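Local coordinates for protein soluble epoxide hydrolase (Bacillus megaterium, PDB 4INZ) that belongs to the alpha/beta hydrolase fold family, a single-chain soluble enzyme in which a helical lid sits over a core built on a mixed beta-sheet, at residues Y161-Q171 with L217-F226; A117-Y125 with L134-Y143. The protein carries 1 engineered substitution. One frame throughout, in Å; residues are numbered along the deposited sequence.

Contact 1 (Y161-Q171 with L217-F226); sequences YAKWFQKQEVQ and LSYYRNLKIF. Engineered in segment 161-171: Ala162 (natural residue Met).
Arg221 grips the backbone oxygen of Phe165 side-on, with NE 3.0 Å and NH2 3.2 Å from Phe165 O. The NE bond lies in the planes of both the carbonyl and the guanidinium, whereas NH2 approaches from a tilt; the chain, extended from CG to NE, carries the flat group out to this target. NH2 also donates to a water, which in turn accepts from Gln171 N and donates to Gln168 O, so that one solvent molecule ties the arginine to the start of helix 169-193.

The amide of Gln166 provides the second polar link. Bent at CG (chi2 -64°), its chain folds back so that NE2 spends one hydrogen on Ala162 O, 2.9 Å away in its own segment, and the other on Tyr220 O across the contact. The latter bond is nearly straight (172°) and lies in the amide plane, yet it meets the acceptor from above the carbonyl plane; Leu223 N reaches Tyr220 O from the opposite face.

These bonds join two regions of the helical lid that, as in other epoxide hydrolases of the alpha/beta hydrolase fold, is inserted after strand 131-137. The remainder of the contact is largely apolar. Phe165 turns its edge to the face of Tyr220 in a T-shaped pair, ring centroids 4.8 Å apart, while Leu217 CD2 covers one face of Phe165 and Tyr161 the other. Ala162, an engineered residue replacing the natural Met, directs its methyl toward Tyr220 and Phe226. The Phe226 ring packs against the Gln166 amide, its CZ 3.3 Å from NE2, and against the backbone of Lys163. Beyond the apolar layer, Tyr161 OH lies 3.0 Å from a water that is also close to Tyr220 OH.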
loop_
_atom_site.group_PDB
_atom_site.type_symbol
_atom_site.label_atom_id
_atom_site.label_comp_id
_atom_site.label_asym_id
_atom_site.label_seq_id
_atom_site.Cartn_x
_atom_site.Cartn_y
_atom_site.Cartn_z
ATOM N N TYR A 161 -3.229 15.611 6.761
ATOM C CA TYR A 161 -2.002 15.727 5.981
ATOM C C TYR A 161 -2.282 15.597 4.485
ATOM O O TYR A 161 -1.553 16.151 3.664
ATOM C CB TYR A 161 -0.963 14.692 6.429
ATOM C CG TYR A 161 -1.333 13.272 6.082
ATOM C CD1 TYR A 161 -2.134 12.518 6.929
ATOM C CD2 TYR A 161 -0.887 12.682 4.899
ATOM C CE1 TYR A 161 -2.484 11.218 6.611
ATOM C CE2 TYR A 161 -1.233 11.382 4.574
ATOM C CZ TYR A 161 -2.033 10.658 5.432
ATOM O OH TYR A 161 -2.377 9.366 5.115
ATOM N N ALA A 162 -3.337 14.867 4.131
ATOM C CA ALA A 162 -3.686 14.682 2.722
ATOM C C ALA A 162 -4.088 16.007 2.077
ATOM O O ALA A 162 -3.791 16.257 0.906
ATOM C CB ALA A 162 -4.793 13.657 2.574
ATOM N N LYS A 163 -4.760 16.857 2.846
ATOM C CA LYS A 163 -5.085 18.195 2.378
ATOM C C LYS A 163 -3.801 19.016 2.264
ATOM O O LYS A 163 -3.580 19.712 1.274
ATOM C CB LYS A 163 -6.086 18.863 3.325
ATOM C CG LYS A 163 -6.466 20.289 2.954
ATOM C CD LYS A 163 -7.027 20.392 1.548
ATOM C CE LYS A 163 -7.728 21.734 1.339
ATOM N NZ LYS A 163 -8.993 21.822 2.124
ATOM N N TRP A 164 -2.940 18.909 3.271
ATOM C CA TRP A 164 -1.672 19.625 3.250
ATOM C C TRP A 164 -0.819 19.198 2.056
ATOM O O TRP A 164 -0.134 20.023 1.451
ATOM C CB TRP A 164 -0.917 19.414 4.564
ATOM C CG TRP A 164 0.348 20.201 4.667
ATOM C CD1 TRP A 164 0.488 21.549 4.513
ATOM C CD2 TRP A 164 1.654 19.692 4.966
ATOM N NE1 TRP A 164 1.799 21.910 4.690
ATOM C CE2 TRP A 164 2.537 20.789 4.967
ATOM C CE3 TRP A 164 2.162 18.415 5.224
ATOM C CZ2 TRP A 164 3.900 20.648 5.217
ATOM C CZ3 TRP A 164 3.520 18.278 5.476
ATOM C CH2 TRP A 164 4.370 19.390 5.472
ATOM N N PHE A 165 -0.871 17.913 1.709
ATOM C CA PHE A 165 -0.090 17.407 0.574
ATOM C C PHE A 165 -0.486 18.056 -0.749
ATOM O O PHE A 165 0.198 17.889 -1.755
ATOM C CB PHE A 165 -0.204 15.886 0.445
ATOM C CG PHE A 165 0.676 15.120 1.392
ATOM C CD1 PHE A 165 1.306 15.756 2.453
ATOM C CD2 PHE A 165 0.876 13.758 1.215
ATOM C CE1 PHE A 165 2.113 15.043 3.329
ATOM C CE2 PHE A 165 1.685 13.036 2.088
ATOM C CZ PHE A 165 2.306 13.681 3.143
ATOM N N GLN A 166 -1.599 18.782 -0.754
ATOM C CA GLN A 166 -2.030 19.480 -1.961
ATOM C C GLN A 166 -1.167 20.728 -2.176
ATOM O O GLN A 166 -1.049 21.226 -3.299
ATOM C CB GLN A 166 -3.514 19.866 -1.875
ATOM C CG GLN A 166 -4.450 18.727 -1.453
ATOM C CD GLN A 166 -4.491 17.578 -2.452
ATOM O OE1 GLN A 166 -4.588 17.793 -3.659
ATOM N NE2 GLN A 166 -4.421 16.352 -1.947
ATOM N N LYS A 167 -0.558 21.220 -1.097
ATOM C CA LYS A 167 0.201 22.471 -1.144
ATOM C C LYS A 167 1.577 22.302 -1.788
ATOM O O LYS A 167 2.214 21.258 -1.658
ATOM C CB LYS A 167 0.355 23.056 0.264
ATOM C CG LYS A 167 -0.964 23.318 0.974
ATOM C CD LYS A 167 -1.593 24.632 0.534
ATOM C CE LYS A 167 -0.952 25.814 1.249
ATOM N NZ LYS A 167 -1.516 27.120 0.795
ATOM N N GLN A 168 2.043 23.345 -2.466
ATOM C CA GLN A 168 3.323 23.277 -3.163
ATOM C C GLN A 168 4.524 23.166 -2.225
ATOM O O GLN A 168 5.566 22.651 -2.614
ATOM C CB GLN A 168 3.496 24.473 -4.108
ATOM C CG GLN A 168 2.682 24.360 -5.388
ATOM C CD GLN A 168 3.003 23.095 -6.178
ATOM O OE1 GLN A 168 4.168 22.790 -6.445
ATOM N NE2 GLN A 168 1.966 22.351 -6.546
ATOM N N GLU A 169 4.380 23.637 -0.991
ATOM C CA GLU A 169 5.506 23.637 -0.064
ATOM C C GLU A 169 5.921 22.227 0.364
ATOM O O GLU A 169 7.034 22.032 0.846
ATOM C CB GLU A 169 5.195 24.480 1.177
ATOM C CG GLU A 169 4.177 23.843 2.107
ATOM C CD GLU A 169 4.086 24.544 3.447
ATOM O OE1 GLU A 169 3.093 25.261 3.678
ATOM O OE2 GLU A 169 5.000 24.370 4.276
ATOM N N VAL A 170 5.036 21.247 0.187
ATOM C CA VAL A 170 5.277 19.919 0.747
ATOM C C VAL A 170 6.449 19.193 0.089
ATOM O O VAL A 170 7.199 18.485 0.763
ATOM C CB VAL A 170 4.011 19.027 0.728
ATOM C CG1 VAL A 170 4.336 17.624 1.229
ATOM C CG2 VAL A 170 2.923 19.644 1.588
ATOM N N GLN A 171 6.618 19.359 -1.219
ATOM C CA GLN A 171 7.742 18.702 -1.877
ATOM C C GLN A 171 9.065 19.123 -1.238
ATOM O O GLN A 171 9.888 18.280 -0.890
ATOM C CB GLN A 171 7.773 18.954 -3.387
ATOM C CG GLN A 171 8.914 18.208 -4.062
ATOM C CD GLN A 171 8.899 18.309 -5.571
ATOM O OE1 GLN A 171 7.993 18.899 -6.162
ATOM N NE2 GLN A 171 9.905 17.718 -6.209
ATOM N N LEU A 217 3.749 12.488 -4.338
ATOM C CA LEU A 217 2.694 13.414 -3.921
ATOM C C LEU A 217 1.552 13.480 -4.930
ATOM O O LEU A 217 0.404 13.751 -4.560
ATOM C CB LEU A 217 3.274 14.813 -3.672
ATOM C CG LEU A 217 4.253 14.879 -2.495
ATOM C CD1 LEU A 217 4.992 16.212 -2.420
ATOM C CD2 LEU A 217 3.524 14.586 -1.180
ATOM N N SER A 218 1.868 13.231 -6.198
ATOM C CA SER A 218 0.871 13.292 -7.269
ATOM C C SER A 218 -0.302 12.337 -7.033
ATOM O O SER A 218 -1.442 12.652 -7.379
ATOM C CB SER A 218 1.513 13.036 -8.638
ATOM O OG SER A 218 2.376 14.098 -8.999
ATOM N N TYR A 219 -0.021 11.178 -6.447
ATOM C CA TYR A 219 -1.077 10.248 -6.058
ATOM C C TYR A 219 -2.138 10.966 -5.236
ATOM O O TYR A 219 -3.338 10.830 -5.495
ATOM C CB TYR A 219 -0.503 9.129 -5.196
ATOM C CG TYR A 219 0.266 8.049 -5.913
ATOM C CD1 TYR A 219 1.512 8.301 -6.473
ATOM C CD2 TYR A 219 -0.239 6.756 -5.986
ATOM C CE1 TYR A 219 2.219 7.298 -7.099
ATOM C CE2 TYR A 219 0.460 5.748 -6.612
ATOM C CZ TYR A 219 1.685 6.021 -7.168
ATOM O OH TYR A 219 2.374 5.012 -7.788
ATOM N N TYR A 220 -1.689 11.708 -4.227
ATOM C CA TYR A 220 -2.593 12.380 -3.294
ATOM C C TYR A 220 -3.375 13.506 -3.958
ATOM O O TYR A 220 -4.493 13.840 -3.544
ATOM C CB TYR A 220 -1.819 12.951 -2.098
ATOM C CG TYR A 220 -1.247 11.910 -1.163
ATOM C CD1 TYR A 220 -1.949 11.503 -0.037
ATOM C CD2 TYR A 220 -0.000 11.341 -1.403
ATOM C CE1 TYR A 220 -1.430 10.549 0.823
ATOM C CE2 TYR A 220 0.528 10.390 -0.550
ATOM C CZ TYR A 220 -0.191 9.994 0.564
ATOM O OH TYR A 220 0.327 9.043 1.416
ATOM N N ARG A 221 -2.781 14.095 -4.986
ATOM C CA ARG A 221 -3.362 15.279 -5.612
ATOM C C ARG A 221 -4.499 14.947 -6.571
ATOM O O ARG A 221 -5.090 15.843 -7.177
ATOM C CB ARG A 221 -2.263 16.114 -6.279
ATOM C CG ARG A 221 -1.363 16.741 -5.233
ATOM C CD ARG A 221 -0.049 17.277 -5.769
ATOM N NE ARG A 221 0.685 17.919 -4.683
ATOM C CZ ARG A 221 1.868 18.508 -4.810
ATOM N NH1 ARG A 221 2.480 18.538 -5.986
ATOM N NH2 ARG A 221 2.439 19.065 -3.749
ATOM N N ASN A 222 -4.798 13.658 -6.695
ATOM C CA ASN A 222 -5.956 13.193 -7.450
ATOM C C ASN A 222 -7.092 12.733 -6.547
ATOM O O ASN A 222 -8.179 12.419 -7.029
ATOM C CB ASN A 222 -5.569 12.053 -8.392
ATOM C CG ASN A 222 -4.713 12.523 -9.547
ATOM O OD1 ASN A 222 -4.917 13.613 -10.077
ATOM N ND2 ASN A 222 -3.751 11.703 -9.946
ATOM N N LEU A 223 -6.841 12.684 -5.241
ATOM C CA LEU A 223 -7.860 12.220 -4.299
ATOM C C LEU A 223 -9.097 13.113 -4.314
ATOM O O LEU A 223 -8.995 14.340 -4.361
ATOM C CB LEU A 223 -7.293 12.129 -2.883
ATOM C CG LEU A 223 -6.231 11.049 -2.667
ATOM C CD1 LEU A 223 -5.595 11.187 -1.292
ATOM C CD2 LEU A 223 -6.853 9.669 -2.837
ATOM N N LYS A 224 -10.267 12.485 -4.268
ATOM C CA LYS A 224 -11.527 13.214 -4.260
ATOM C C LYS A 224 -12.197 13.034 -2.907
ATOM O O LYS A 224 -13.181 12.306 -2.777
ATOM C CB LYS A 224 -12.438 12.721 -5.385
ATOM C CG LYS A 224 -11.851 12.927 -6.778
ATOM C CD LYS A 224 -11.693 14.412 -7.094
ATOM C CE LYS A 224 -10.301 14.739 -7.629
ATOM N NZ LYS A 224 -9.983 14.055 -8.919
ATOM N N ILE A 225 -11.641 13.689 -1.895
ATOM C CA ILE A 225 -12.121 13.523 -0.527
ATOM C C ILE A 225 -12.174 14.854 0.192
ATOM O O ILE A 225 -12.110 14.902 1.418
ATOM C CB ILE A 225 -11.206 12.573 0.282
ATOM C CG1 ILE A 225 -9.790 13.152 0.400
ATOM C CG2 ILE A 225 -11.189 11.189 -0.347
ATOM C CD1 ILE A 225 -8.863 12.347 1.304
ATOM N N PHE A 226 -12.299 15.934 -0.573
ATOM C CA PHE A 226 -12.195 17.271 0.002
ATOM C C PHE A 226 -13.494 18.077 -0.050
ATOM O O PHE A 226 -13.842 18.745 0.923
ATOM C CB PHE A 226 -11.028 18.029 -0.637
ATOM C CG PHE A 226 -9.715 17.305 -0.525
ATOM C CD1 PHE A 226 -9.101 17.152 0.707
ATOM C CD2 PHE A 226 -9.106 16.761 -1.643
ATOM C CE1 PHE A 226 -7.897 16.478 0.820
ATOM C CE2 PHE A 226 -7.902 16.085 -1.536
ATOM C CZ PHE A 226 -7.298 15.944 -0.304
HETATM O O HOH W 1 -0.935 7.698 3.137
HETATM O O HOH W 2 5.013 20.343 -3.564
#

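Contact 2 (A117-Y125 with L134-Y143)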
loop_
_atom_site.group_PDB
_atom_site.type_symbol
_atom_site.label_atom_id
_atom_site.label_comp_id
_atom_site.label_asym_id
_atom_site.label_seq_id
_atom_site.Cartn_x
_atom_site.Cartn_y
_atom_site.Cartn_z
ATOM N N ALA A 117 -2.761 -0.454 -0.614
ATOM C CA ALA A 117 -4.064 -0.977 -0.201
ATOM C C ALA A 117 -5.218 -0.226 -0.874
ATOM O O ALA A 117 -6.189 -0.838 -1.308
ATOM C CB ALA A 117 -4.201 -0.950 1.324
ATOM N N GLY A 118 -5.117 1.095 -0.965
ATOM C CA GLY A 118 -6.090 1.862 -1.724
ATOM C C GLY A 118 -6.221 1.300 -3.135
ATOM O O GLY A 118 -7.325 1.070 -3.637
ATOM N N ILE A 119 -5.077 1.058 -3.767
ATOM C CA ILE A 119 -5.047 0.520 -5.121
ATOM C C ILE A 119 -5.520 -0.931 -5.142
ATOM O O ILE A 119 -6.360 -1.314 -5.962
ATOM C CB ILE A 119 -3.629 0.614 -5.721
ATOM C CG1 ILE A 119 -3.181 2.081 -5.802
ATOM C CG2 ILE A 119 -3.583 -0.053 -7.103
ATOM C CD1 ILE A 119 -1.669 2.265 -5.962
ATOM N N GLY A 120 -4.985 -1.728 -4.225
ATOM C CA GLY A 120 -5.247 -3.155 -4.191
ATOM C C GLY A 120 -6.683 -3.534 -3.879
ATOM O O GLY A 120 -7.215 -4.458 -4.493
ATOM N N TRP A 121 -7.308 -2.848 -2.920
ATOM C CA TRP A 121 -8.723 -3.081 -2.638
ATOM C C TRP A 121 -9.519 -2.795 -3.903
ATOM O O TRP A 121 -10.376 -3.586 -4.313
ATOM C CB TRP A 121 -9.231 -2.162 -1.520
ATOM C CG TRP A 121 -8.968 -2.616 -0.082
ATOM C CD1 TRP A 121 -8.118 -2.033 0.815
ATOM C CD2 TRP A 121 -9.604 -3.699 0.618
ATOM N NE1 TRP A 121 -8.162 -2.700 2.019
ATOM C CE2 TRP A 121 -9.068 -3.727 1.924
ATOM C CE3 TRP A 121 -10.561 -4.657 0.264
ATOM C CZ2 TRP A 121 -9.463 -4.666 2.878
ATOM C CZ3 TRP A 121 -10.952 -5.593 1.211
ATOM C CH2 TRP A 121 -10.407 -5.587 2.503
ATOM N N THR A 122 -9.231 -1.653 -4.519
ATOM C CA THR A 122 -9.933 -1.247 -5.733
ATOM C C THR A 122 -9.750 -2.290 -6.839
ATOM O O THR A 122 -10.707 -2.665 -7.522
ATOM C CB THR A 122 -9.466 0.139 -6.211
ATOM O OG1 THR A 122 -9.690 1.100 -5.170
ATOM C CG2 THR A 122 -10.225 0.568 -7.459
ATOM N N PHE A 123 -8.521 -2.769 -6.996
ATOM C CA PHE A 123 -8.226 -3.793 -7.989
ATOM C C PHE A 123 -8.986 -5.092 -7.708
ATOM O O PHE A 123 -9.520 -5.716 -8.627
ATOM C CB PHE A 123 -6.721 -4.078 -8.048
ATOM C CG PHE A 123 -6.360 -5.165 -9.016
ATOM C CD1 PHE A 123 -6.251 -4.889 -10.375
ATOM C CD2 PHE A 123 -6.171 -6.466 -8.580
ATOM C CE1 PHE A 123 -5.935 -5.892 -11.277
ATOM C CE2 PHE A 123 -5.849 -7.472 -9.474
ATOM C CZ PHE A 123 -5.735 -7.185 -10.828
ATOM N N ALA A 124 -9.018 -5.508 -6.443
ATOM C CA ALA A 124 -9.716 -6.740 -6.070
ATOM C C ALA A 124 -11.215 -6.637 -6.346
ATOM O O ALA A 124 -11.844 -7.604 -6.780
ATOM C CB ALA A 124 -9.465 -7.080 -4.597
ATOM N N TYR A 125 -11.787 -5.465 -6.090
ATOM C CA TYR A 125 -13.207 -5.247 -6.341
ATOM C C TYR A 125 -13.525 -5.288 -7.835
ATOM O O TYR A 125 -14.542 -5.845 -8.250
ATOM C CB TYR A 125 -13.663 -3.911 -5.744
ATOM C CG TYR A 125 -14.218 -4.005 -4.337
ATOM C CD1 TYR A 125 -15.581 -4.207 -4.116
ATOM C CD2 TYR A 125 -13.385 -3.880 -3.229
ATOM C CE1 TYR A 125 -16.095 -4.288 -2.830
ATOM C CE2 TYR A 125 -13.890 -3.962 -1.942
ATOM C CZ TYR A 125 -15.246 -4.165 -1.747
ATOM O OH TYR A 125 -15.749 -4.245 -0.466
ATOM N N LEU A 134 -6.677 -11.955 -0.646
ATOM C CA LEU A 134 -6.170 -10.616 -0.380
ATOM C C LEU A 134 -5.704 -10.506 1.064
ATOM O O LEU A 134 -6.435 -10.880 1.986
ATOM C CB LEU A 134 -7.259 -9.574 -0.648
ATOM C CG LEU A 134 -6.903 -8.126 -0.319
ATOM C CD1 LEU A 134 -5.837 -7.616 -1.281
ATOM C CD2 LEU A 134 -8.158 -7.237 -0.367
ATOM N N ILE A 135 -4.485 -10.002 1.254
ATOM C CA ILE A 135 -3.976 -9.716 2.586
ATOM C C ILE A 135 -3.721 -8.222 2.664
ATOM O O ILE A 135 -2.867 -7.692 1.947
ATOM C CB ILE A 135 -2.674 -10.483 2.872
ATOM C CG1 ILE A 135 -2.902 -11.988 2.709
ATOM C CG2 ILE A 135 -2.156 -10.146 4.270
ATOM C CD1 ILE A 135 -1.657 -12.836 2.947
ATOM N N ALA A 136 -4.487 -7.539 3.512
ATOM C CA ALA A 136 -4.414 -6.086 3.591
ATOM C C ALA A 136 -3.902 -5.623 4.948
ATOM O O ALA A 136 -4.426 -6.034 5.984
ATOM C CB ALA A 136 -5.778 -5.484 3.321
ATOM N N PHE A 137 -2.885 -4.762 4.924
ATOM C CA PHE A 137 -2.373 -4.103 6.127
ATOM C C PHE A 137 -2.989 -2.707 6.256
ATOM O O PHE A 137 -3.870 -2.341 5.479
ATOM C CB PHE A 137 -0.832 -4.020 6.079
ATOM C CG PHE A 137 -0.157 -5.360 6.148
ATOM C CD1 PHE A 137 0.364 -5.829 7.353
ATOM C CD2 PHE A 137 -0.051 -6.163 5.013
ATOM C CE1 PHE A 137 0.983 -7.080 7.424
ATOM C CE2 PHE A 137 0.556 -7.417 5.079
ATOM C CZ PHE A 137 1.079 -7.876 6.281
ATOM N N ASN A 138 -2.534 -1.929 7.236
ATOM C CA ASN A 138 -3.075 -0.585 7.456
ATOM C C ASN A 138 -3.239 0.201 6.161
ATOM O O ASN A 138 -2.291 0.340 5.400
ATOM C CB ASN A 138 -2.181 0.202 8.416
ATOM C CG ASN A 138 -2.208 -0.358 9.807
ATOM O OD1 ASN A 138 -2.604 0.325 10.760
ATOM N ND2 ASN A 138 -1.820 -1.617 9.938
ATOM N N GLY A 139 -4.438 0.722 5.930
ATOM C CA GLY A 139 -4.745 1.461 4.715
ATOM C C GLY A 139 -6.250 1.487 4.535
ATOM O O GLY A 139 -6.971 0.852 5.296
ATOM N N PRO A 140 -6.734 2.214 3.524
ATOM C CA PRO A 140 -8.182 2.434 3.435
ATOM C C PRO A 140 -8.953 1.339 2.689
ATOM O O PRO A 140 -8.635 1.024 1.539
ATOM C CB PRO A 140 -8.275 3.756 2.674
ATOM C CG PRO A 140 -7.072 3.714 1.746
ATOM C CD PRO A 140 -5.981 3.005 2.535
ATOM N N HIS A 141 -9.963 0.771 3.346
ATOM C CA HIS A 141 -10.966 -0.015 2.638
ATOM C C HIS A 141 -11.850 0.977 1.891
ATOM O O HIS A 141 -12.221 2.006 2.445
ATOM C CB HIS A 141 -11.814 -0.840 3.615
ATOM C CG HIS A 141 -12.920 -1.601 2.952
ATOM N ND1 HIS A 141 -14.207 -1.115 2.853
ATOM C CD2 HIS A 141 -12.926 -2.808 2.338
ATOM C CE1 HIS A 141 -14.959 -1.993 2.213
ATOM N NE2 HIS A 141 -14.205 -3.028 1.885
ATOM N N PRO A 142 -12.175 0.689 0.622
ATOM C CA PRO A 142 -12.891 1.676 -0.198
ATOM C C PRO A 142 -14.137 2.267 0.461
ATOM O O PRO A 142 -14.404 3.458 0.296
ATOM C CB PRO A 142 -13.269 0.873 -1.442
ATOM C CG PRO A 142 -12.149 -0.113 -1.573
ATOM C CD PRO A 142 -11.814 -0.509 -0.151
ATOM N N TYR A 143 -14.887 1.458 1.199
ATOM C CA TYR A 143 -16.167 1.927 1.730
ATOM C C TYR A 143 -16.080 2.429 3.166
ATOM O O TYR A 143 -16.586 3.509 3.476
ATOM C CB TYR A 143 -17.252 0.853 1.593
ATOM C CG TYR A 143 -17.681 0.612 0.162
ATOM C CD1 TYR A 143 -17.042 -0.341 -0.622
ATOM C CD2 TYR A 143 -18.713 1.353 -0.411
ATOM C CE1 TYR A 143 -17.420 -0.560 -1.933
ATOM C CE2 TYR A 143 -19.103 1.139 -1.719
ATOM C CZ TYR A 143 -18.455 0.184 -2.477
ATOM O OH TYR A 143 -18.841 -0.033 -3.780
HETATM O O HOH W 3 -6.476 -1.902 4.214
#
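Trp121 is held between two side chains that approach its indole from opposite faces. On one side Leu134 puts CD2 over the six-membered ring, 3.7 Å from its centroid, in a CH-pi contact; on the other His141 comes edge-on, the two planes 81° apart. The histidine delivers CD2, which lies 3.6 Å from Trp121 CZ3, and its own CA sits over the five-membered ring. Having CG anti to the backbone N (chi1 176°) puts the imidazole over one face of the indole, with its CD2 edge leading. Pro142 closes in beside the stem of the tryptophan, its CD 3.4 Å from Trp121 CB, and Ala136 CB touches the benzo part at CZ2.

Helix 115-126 and strand 131-137 belong to a beta-alpha-beta unit with strand 108-112, and in alpha/beta hydrolases the tight turn between the strand and helix at this position, here 108-112 and 115-126, is the nucleophile elbow. The segments 117-125 and 134-137 run nearly antiparallel, at 152°, with Trp121 pointing from helix toward strand and also reaching Val248 and Ile250.

Tyr125, one turn further along, crosses His141 at about a right angle, the rings oblique to each other. Their polar ends meet in a hydrogen bond of 3.1 Å between Tyr125 OH and His141 NE2. Tyr143 packs obliquely against the same tyrosine, extending an aromatic cluster.

The indole nitrogen is satisfied by a water 2.9 Å from Trp121 NE1, which donates to Phe137 O and, weakly, to Gly139 O. Tyr125 OH has a second partner in Glu242 O. His141 is the N-cap of helix 142-151, its ND1 accepting from Thr144 N; ND1 therefore acts as an acceptor, and a ring bonded through both nitrogens is probably fixed in rotation and neutral.

Contact 2 closes in the chain before contact 1 opens, and the two sample the core and lid layers of this fold. Contact 2 lies in the sheet core, its centre about 8 Å from the centre of the chain; contact 1 lies in the helical lid, its centre about 17 Å from it. The centres of contacts 1 and 2 are about 20 Å apart. The peptide leaving strand 131-137 leads into helix 142-151 and so into the lid. Helix 115-126 bridges the two: Tyr219 CE2 touches Ile119 CD1 at 4.1 Å, and Trp115 meets Tyr219 and Tyr220 edge-to-face. Bound PEG, probably from the crystallisation liquor, lies near both Pro140 and Tyr220, which may mark a pocket between core and lid.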